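Local coordinates for putative lipoprotein (Clostridium perfringens ATCC 13124, PDB 4R7R) that is of unknown function but, as a putative lipoprotein with an alpha-beta fold, may bind lipid or be tethered to the cell membrane, at residues N22-Y33 with K67-N77. Numbering follows the deposited sequence.
Sequences NIKIRLLDMNIY and KPLYKIFIDLN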
ATOM      1  N   ASN A  22      15.158  -5.433   0.215  1.00 65.07           N
ATOM      2  CA  ASN A  22      14.765  -6.558  -0.625  1.00 64.25           C
ATOM      3  C   ASN A  22      13.330  -6.993  -0.343  1.00 58.38           C
ATOM      4  O   ASN A  22      13.068  -7.648   0.662  1.00 56.54           O
ATOM      5  CB  ASN A  22      15.713  -7.748  -0.418  1.00 70.79           C
ATOM      6  CG  ASN A  22      17.092  -7.518  -1.028  1.00 77.54           C
ATOM      7  OD1 ASN A  22      17.259  -6.663  -1.900  1.00 79.49           O
ATOM      8  ND2 ASN A  22      18.085  -8.292  -0.579  1.00 80.85           N
ATOM      9  N   ILE A  23      12.403  -6.635  -1.229  1.00 54.41           N
ATOM     10  CA  ILE A  23      11.013  -7.028  -1.039  1.00 51.30           C
ATOM     11  C   ILE A  23      10.447  -7.839  -2.206  1.00 49.09           C
ATOM     12  O   ILE A  23      10.896  -7.732  -3.345  1.00 50.27           O
ATOM     13  CB  ILE A  23      10.077  -5.795  -0.795  1.00 57.02           C
ATOM     14  CG1 ILE A  23      10.013  -4.872  -2.013  1.00 55.58           C
ATOM     15  CG2 ILE A  23      10.505  -5.022   0.452  1.00 58.86           C
ATOM     16  CD1 ILE A  23       8.960  -3.791  -1.875  1.00 53.23           C
ATOM     17  N   LYS A  24       9.464  -8.670  -1.885  1.00 46.97           N
ATOM     18  CA  LYS A  24       8.639  -9.323  -2.883  1.00 45.59           C
ATOM     19  C   LYS A  24       7.220  -8.808  -2.725  1.00 41.96           C
ATOM     20  O   LYS A  24       6.774  -8.534  -1.607  1.00 38.78           O
ATOM     21  CB  LYS A  24       8.682 -10.841  -2.726  1.00 49.01           C
ATOM     22  CG  LYS A  24       9.985 -11.469  -3.149  1.00 53.43           C
ATOM     23  CD  LYS A  24      10.031 -12.929  -2.744  1.00 56.39           C
ATOM     24  CE  LYS A  24      11.212 -13.641  -3.396  1.00 60.80           C
ATOM     25  NZ  LYS A  24      11.303 -15.072  -2.980  1.00 63.91           N
ATOM     26  N   ILE A  25       6.507  -8.665  -3.837  1.00 40.04           N
ATOM     27  CA  ILE A  25       5.143  -8.176  -3.765  1.00 36.36           C
ATOM     28  C   ILE A  25       4.170  -9.168  -4.372  1.00 33.82           C
ATOM     29  O   ILE A  25       4.429  -9.761  -5.406  1.00 33.83           O
ATOM     30  CB  ILE A  25       4.989  -6.823  -4.462  1.00 35.06           C
ATOM     31  CG1 ILE A  25       5.867  -5.771  -3.786  1.00 36.47           C
ATOM     32  CG2 ILE A  25       3.545  -6.377  -4.412  1.00 32.68           C
ATOM     33  CD1 ILE A  25       5.916  -4.462  -4.555  1.00 37.61           C
ATOM     34  N   ARG A  26       3.051  -9.355  -3.691  1.00 33.81           N
ATOM     35  CA  ARG A  26       1.972 -10.167  -4.200  1.00 35.35           C
ATOM     36  C   ARG A  26       0.741  -9.315  -4.319  1.00 34.18           C
ATOM     37  O   ARG A  26       0.399  -8.609  -3.385  1.00 33.16           O
ATOM     38  CB  ARG A  26       1.695 -11.339  -3.281  1.00 38.81           C
ATOM     39  CG  ARG A  26       2.119 -12.642  -3.851  1.00 43.73           C
ATOM     40  CD  ARG A  26       1.996 -13.733  -2.810  1.00 47.90           C
ATOM     41  NE  ARG A  26       2.574 -13.357  -1.519  1.00 48.14           N
ATOM     42  CZ  ARG A  26       1.876 -13.268  -0.392  1.00 48.22           C
ATOM     43  NH1 ARG A  26       0.569 -13.523  -0.395  1.00 48.36           N
ATOM     44  NH2 ARG A  26       2.483 -12.930   0.740  1.00 48.49           N
ATOM     45  N   LEU A  27       0.096  -9.369  -5.477  1.00 34.95           N
ATOM     46  CA  LEU A  27      -1.154  -8.664  -5.700  1.00 35.03           C
ATOM     47  C   LEU A  27      -2.328  -9.639  -5.682  1.00 37.66           C
ATOM     48  O   LEU A  27      -2.278 -10.699  -6.314  1.00 38.64           O
ATOM     49  CB  LEU A  27      -1.125  -7.917  -7.032  1.00 35.69           C
ATOM     50  CG  LEU A  27      -0.127  -6.781  -7.227  1.00 36.32           C
ATOM     51  CD1 LEU A  27      -0.442  -6.033  -8.511  1.00 37.02           C
ATOM     52  CD2 LEU A  27      -0.180  -5.841  -6.046  1.00 35.43           C
ATOM     53  N   LEU A  28      -3.380  -9.270  -4.957  1.00 37.27           N
ATOM     54  CA  LEU A  28      -4.623 -10.030  -4.943  1.00 37.49           C
ATOM     55  C   LEU A  28      -5.804  -9.194  -5.473  1.00 37.24           C
ATOM     56  O   LEU A  28      -6.100  -8.125  -4.934  1.00 36.34           O
ATOM     57  CB  LEU A  28      -4.919 -10.519  -3.523  1.00 35.48           C
ATOM     58  CG  LEU A  28      -6.184 -11.363  -3.371  1.00 36.30           C
ATOM     59  CD1 LEU A  28      -5.988 -12.677  -4.087  1.00 37.16           C
ATOM     60  CD2 LEU A  28      -6.509 -11.588  -1.910  1.00 30.09           C
ATOM     61  N   ASP A  29      -6.473  -9.690  -6.518  1.00 39.14           N
ATOM     62  CA  ASP A  29      -7.701  -9.076  -7.039  1.00 40.18           C
ATOM     63  C   ASP A  29      -8.873  -9.427  -6.105  1.00 39.79           C
ATOM     64  O   ASP A  29      -9.191 -10.599  -5.921  1.00 40.11           O
ATOM     65  CB  ASP A  29      -7.956  -9.557  -8.483  1.00 46.11           C
ATOM     66  CG  ASP A  29      -9.076  -8.783  -9.207  1.00 51.98           C
ATOM     67  OD1 ASP A  29     -10.115  -8.485  -8.582  1.00 53.13           O
ATOM     68  OD2 ASP A  29      -8.928  -8.491 -10.424  1.00 55.62           O
HETATM   69  N   MSE A  30      -9.508  -8.422  -5.505  1.00 39.92           N
HETATM   70  CA  MSE A  30     -10.553  -8.682  -4.509  1.00 43.50           C
HETATM   71  C   MSE A  30     -11.923  -9.001  -5.115  1.00 48.23           C
HETATM   72  O   MSE A  30     -12.876  -9.274  -4.393  1.00 51.73           O
HETATM   73  CB  MSE A  30     -10.688  -7.494  -3.550  1.00 42.14           C
HETATM   74  CG  MSE A  30      -9.530  -7.352  -2.574  1.00 39.72           C
HETATM   75 SE   MSE A  30      -9.107  -9.035  -1.701  0.61 46.98          SE
HETATM   76  CE  MSE A  30     -10.335  -8.873  -0.188  1.00 36.96           C
ATOM     77  N   ASN A  31     -12.017  -8.984  -6.438  0.96 51.11           N
ATOM     78  CA  ASN A  31     -13.268  -9.297  -7.115  0.96 57.24           C
ATOM     79  C   ASN A  31     -13.289 -10.757  -7.580  0.96 60.82           C
ATOM     80  O   ASN A  31     -14.336 -11.400  -7.591  0.96 64.07           O
ATOM     81  CB  ASN A  31     -13.475  -8.338  -8.291  0.96 60.75           C
ATOM     82  CG  ASN A  31     -14.654  -8.723  -9.170  0.96 68.29           C
ATOM     83  OD1 ASN A  31     -14.550  -9.628 -10.002  0.96 70.64           O
ATOM     84  ND2 ASN A  31     -15.780  -8.023  -9.006  0.96 71.61           N
ATOM     85  N   ILE A  32     -12.110 -11.272  -7.929  1.00 60.94           N
ATOM     86  CA  ILE A  32     -11.936 -12.595  -8.529  1.00 62.51           C
ATOM     87  C   ILE A  32     -11.120 -13.517  -7.617  1.00 59.58           C
ATOM     88  O   ILE A  32     -11.201 -14.747  -7.704  1.00 60.62           O
ATOM     89  CB  ILE A  32     -11.240 -12.468  -9.903  1.00 65.20           C
ATOM     90  CG1 ILE A  32     -11.986 -11.455 -10.776  1.00 68.95           C
ATOM     91  CG2 ILE A  32     -11.130 -13.817 -10.599  1.00 68.95           C
ATOM     92  CD1 ILE A  32     -11.449 -11.323 -12.194  1.00 72.29           C
ATOM     93  N   TYR A  33     -10.334 -12.890  -6.746  1.00 56.27           N
ATOM     94  CA  TYR A  33      -9.478 -13.574  -5.777  1.00 55.19           C
ATOM     95  C   TYR A  33      -8.390 -14.373  -6.481  1.00 54.96           C
ATOM     96  O   TYR A  33      -7.918 -15.405  -5.999  1.00 53.07           O
ATOM     97  CB  TYR A  33     -10.327 -14.424  -4.822  1.00 60.13           C
ATOM     98  CG  TYR A  33     -11.075 -13.528  -3.862  1.00 61.68           C
ATOM     99  CD1 TYR A  33     -10.493 -13.129  -2.654  1.00 60.46           C
ATOM    100  CD2 TYR A  33     -12.332 -13.018  -4.191  1.00 63.83           C
ATOM    101  CE1 TYR A  33     -11.161 -12.277  -1.778  1.00 60.44           C
ATOM    102  CE2 TYR A  33     -13.005 -12.159  -3.328  1.00 64.37           C
ATOM    103  CZ  TYR A  33     -12.418 -11.797  -2.119  1.00 63.04           C
ATOM    104  OH  TYR A  33     -13.090 -10.951  -1.255  1.00 63.94           O
ATOM    105  N   LYS A  67     -15.084  -3.796   0.800  1.00 93.69           N
ATOM    106  CA  LYS A  67     -13.778  -4.392   0.539  1.00 76.04           C
ATOM    107  C   LYS A  67     -12.929  -3.581  -0.429  1.00 58.30           C
ATOM    108  O   LYS A  67     -13.452  -2.902  -1.318  1.00 55.01           O
ATOM    109  CB  LYS A  67     -13.935  -5.830   0.018  1.00 69.53           C
ATOM    110  CG  LYS A  67     -14.497  -5.980  -1.385  1.00 63.81           C
ATOM    111  CD  LYS A  67     -14.729  -7.453  -1.696  1.00 63.21           C
ATOM    112  CE  LYS A  67     -15.441  -7.659  -3.024  1.00 59.75           C
ATOM    113  NZ  LYS A  67     -15.598  -9.117  -3.315  1.00 60.87           N
ATOM    114  N   PRO A  68     -11.604  -3.658  -0.255  1.00 46.53           N
ATOM    115  CA  PRO A  68     -10.674  -3.050  -1.201  1.00 40.62           C
ATOM    116  C   PRO A  68     -10.900  -3.552  -2.615  1.00 35.65           C
ATOM    117  O   PRO A  68     -11.572  -4.564  -2.829  1.00 38.44           O
ATOM    118  CB  PRO A  68      -9.299  -3.505  -0.689  1.00 39.95           C
ATOM    119  CG  PRO A  68      -9.588  -4.710   0.147  1.00 42.19           C
ATOM    120  CD  PRO A  68     -10.896  -4.412   0.788  1.00 45.00           C
ATOM    121  N   LEU A  69     -10.336  -2.835  -3.575  1.00 29.26           N
ATOM    122  CA  LEU A  69     -10.288  -3.310  -4.935  1.00 25.82           C
ATOM    123  C   LEU A  69      -9.183  -4.364  -5.037  1.00 26.09           C
ATOM    124  O   LEU A  69      -9.352  -5.428  -5.643  1.00 28.35           O
ATOM    125  CB  LEU A  69     -10.039  -2.140  -5.890  1.00 25.05           C
ATOM    126  CG  LEU A  69     -11.154  -1.083  -5.854  1.00 26.26           C
ATOM    127  CD1 LEU A  69     -10.851   0.042  -6.822  1.00 26.60           C
ATOM    128  CD2 LEU A  69     -12.543  -1.688  -6.138  1.00 24.18           C
ATOM    129  N   TYR A  70      -8.052  -4.059  -4.414  1.00 32.74           N
ATOM    130  CA  TYR A  70      -6.879  -4.906  -4.480  1.00 28.15           C
ATOM    131  C   TYR A  70      -6.188  -4.967  -3.131  1.00 26.95           C
ATOM    132  O   TYR A  70      -6.321  -4.055  -2.294  1.00 26.09           O
ATOM    133  CB  TYR A  70      -5.866  -4.389  -5.505  1.00 26.20           C
ATOM    134  CG  TYR A  70      -6.357  -4.270  -6.924  1.00 27.17           C
ATOM    135  CD1 TYR A  70      -6.486  -5.399  -7.739  1.00 26.99           C
ATOM    136  CD2 TYR A  70      -6.656  -3.027  -7.467  1.00 28.99           C
ATOM    137  CE1 TYR A  70      -6.920  -5.289  -9.054  1.00 28.86           C
ATOM    138  CE2 TYR A  70      -7.080  -2.909  -8.786  1.00 32.09           C
ATOM    139  CZ  TYR A  70      -7.213  -4.042  -9.570  1.00 31.93           C
ATOM    140  OH  TYR A  70      -7.646  -3.916 -10.866  1.00 35.25           O
ATOM    141  N   LYS A  71      -5.399  -6.018  -2.960  1.00 26.05           N
ATOM    142  CA  LYS A  71      -4.604  -6.199  -1.770  1.00 27.26           C
ATOM    143  C   LYS A  71      -3.159  -6.441  -2.193  1.00 25.52           C
ATOM    144  O   LYS A  71      -2.867  -7.326  -3.011  1.00 24.98           O
ATOM    145  CB  LYS A  71      -5.154  -7.363  -0.952  1.00 30.70           C
ATOM    146  CG  LYS A  71      -5.120  -7.169   0.542  1.00 35.15           C
ATOM    147  CD  LYS A  71      -5.862  -8.309   1.267  1.00 38.00           C
ATOM    148  CE  LYS A  71      -5.825  -8.090   2.764  1.00 38.32           C
ATOM    149  NZ  LYS A  71      -6.716  -6.983   3.170  1.00 38.40           N
ATOM    150  N   ILE A  72      -2.265  -5.625  -1.654  1.00 26.03           N
ATOM    151  CA  ILE A  72      -0.838  -5.748  -1.893  1.00 26.73           C
ATOM    152  C   ILE A  72      -0.105  -6.379  -0.682  1.00 29.89           C
ATOM    153  O   ILE A  72      -0.104  -5.827   0.431  1.00 29.72           O
ATOM    154  CB  ILE A  72      -0.241  -4.364  -2.222  1.00 30.20           C
ATOM    155  CG1 ILE A  72      -0.950  -3.756  -3.447  1.00 32.59           C
ATOM    156  CG2 ILE A  72       1.268  -4.457  -2.421  1.00 33.30           C
ATOM    157  CD1 ILE A  72      -0.382  -2.386  -3.956  1.00 21.71           C
ATOM    158  N   PHE A  73       0.505  -7.541  -0.898  1.00 29.13           N
ATOM    159  CA  PHE A  73       1.293  -8.196   0.146  1.00 29.14           C
ATOM    160  C   PHE A  73       2.761  -7.929  -0.069  1.00 31.98           C
ATOM    161  O   PHE A  73       3.358  -8.405  -1.040  1.00 33.90           O
ATOM    162  CB  PHE A  73       1.022  -9.703   0.181  1.00 27.65           C
ATOM    163  CG  PHE A  73      -0.361 -10.032   0.630  1.00 28.41           C
ATOM    164  CD1 PHE A  73      -0.679 -10.037   1.975  1.00 28.72           C
ATOM    165  CD2 PHE A  73      -1.366 -10.278  -0.296  1.00 28.56           C
ATOM    166  CE1 PHE A  73      -1.963 -10.320   2.405  1.00 28.48           C
ATOM    167  CE2 PHE A  73      -2.648 -10.562   0.123  1.00 27.82           C
ATOM    168  CZ  PHE A  73      -2.950 -10.578   1.483  1.00 28.14           C
ATOM    169  N   ILE A  74       3.336  -7.139   0.828  1.00 32.58           N
ATOM    170  CA  ILE A  74       4.752  -6.820   0.758  1.00 34.99           C
ATOM    171  C   ILE A  74       5.495  -7.736   1.714  1.00 38.77           C
ATOM    172  O   ILE A  74       5.330  -7.668   2.941  1.00 39.19           O
ATOM    173  CB  ILE A  74       5.031  -5.359   1.097  1.00 34.88           C
ATOM    174  CG1 ILE A  74       4.247  -4.449   0.157  1.00 33.50           C
ATOM    175  CG2 ILE A  74       6.514  -5.068   0.981  1.00 34.98           C
ATOM    176  CD1 ILE A  74       4.260  -2.999   0.580  1.00 34.41           C
ATOM    177  N   ASP A  75       6.286  -8.625   1.132  1.00 43.26           N
ATOM    178  CA  ASP A  75       6.980  -9.647   1.889  1.00 49.36           C
ATOM    179  C   ASP A  75       8.435  -9.242   2.018  1.00 52.04           C
ATOM    180  O   ASP A  75       9.204  -9.346   1.065  1.00 53.40           O
ATOM    181  CB  ASP A  75       6.844 -11.019   1.205  1.00 53.29           C
ATOM    182  CG  ASP A  75       5.390 -11.354   0.825  1.00 56.02           C
ATOM    183  OD1 ASP A  75       4.633 -11.756   1.737  1.00 58.15           O
ATOM    184  OD2 ASP A  75       5.000 -11.217  -0.372  1.00 54.96           O
ATOM    185  N   LEU A  76       8.801  -8.735   3.188  1.00 57.51           N
ATOM    186  CA  LEU A  76      10.201  -8.452   3.485  1.00 65.41           C
ATOM    187  C   LEU A  76      10.822  -9.713   4.075  1.00 71.32           C
ATOM    188  O   LEU A  76      10.175 -10.763   4.116  1.00 72.58           O
ATOM    189  CB  LEU A  76      10.342  -7.268   4.443  1.00 66.20           C
ATOM    190  CG  LEU A  76       9.614  -5.987   4.022  1.00 64.58           C
ATOM    191  CD1 LEU A  76       8.409  -5.734   4.916  1.00 62.83           C
ATOM    192  CD2 LEU A  76      10.554  -4.799   4.040  1.00 67.29           C
ATOM    193  N   ASN A  77      12.068  -9.612   4.523  1.00 78.32           N
ATOM    194  CA  ASN A  77      12.767 -10.765   5.083  1.00 84.11           C
ATOM    195  C   ASN A  77      11.964 -11.454   6.198  1.00 83.18           C
ATOM    196  O   ASN A  77      11.537 -12.599   6.049  1.00 83.09           O
ATOM    197  CB  ASN A  77      14.155 -10.346   5.602  1.00 93.14           C
ATOM    198  CG  ASN A  77      15.276 -10.626   4.594  1.00 99.39           C
ATOM    199  OD1 ASN A  77      15.759 -11.757   4.481  1.00103.43           O
ATOM    200  ND2 ASN A  77      15.700  -9.591   3.869  1.00 99.75           N
TER
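Lys24, Arg26 and Leu28 form hydrogen-bonded pairs with Asp75, Phe73 and Lys71, joining strands 24-29 and 70-75 as antiparallel neighbours, their axes 4.6 Å apart at closest approach, within the antiparallel sheet of this alpha-beta fold. Alternation sends Ile25, Leu27, Ile72 and Ile74 to the face packed against helices 45-52 and 116-125, where branched aliphatic side chains suit a buried layer. There Leu27 CD2 lies alongside Ile72 CG1 at 3.4 Å, and the CG2 methyls of Ile25 and Ile72 meet at 3.6 Å.

The other face, more polar, carries Arg26, Phe73 and Asp75. Arg26 bends at chi3 (-47°), which brings its guanidinium over Phe73 CB and toward Asp75. Phe73 CB sits 3.5 Å above the guanidinium plane, near its rim, and that plane is only 9° from the ring's. The flat cation can thus rest on hydrocarbon while its edge stays available for acids: Arg26 NH2 forms a salt bridge to the syn side of Asp75 OD1 at 2.6 Å, whereas NE reaches OD2 only weakly. Glu35 takes NH1, so two carboxylates hold the group and probably offset the charge of nearby Lys80. Lys71, beside Leu28, directs its amine to Asp84 and Tyr94 instead.

Beyond the last bridge one more backbone bond joins Met30 N to Leu69 O, while the selenomethionine side chain at Met30 packs its CG against Pro68 CG. Asp29 OD1 accepts from Asn31 N in an Asx turn. The long, extended chain of Lys67 spans to this turn, and its NZ donates to Met30 O at 2.9 Å.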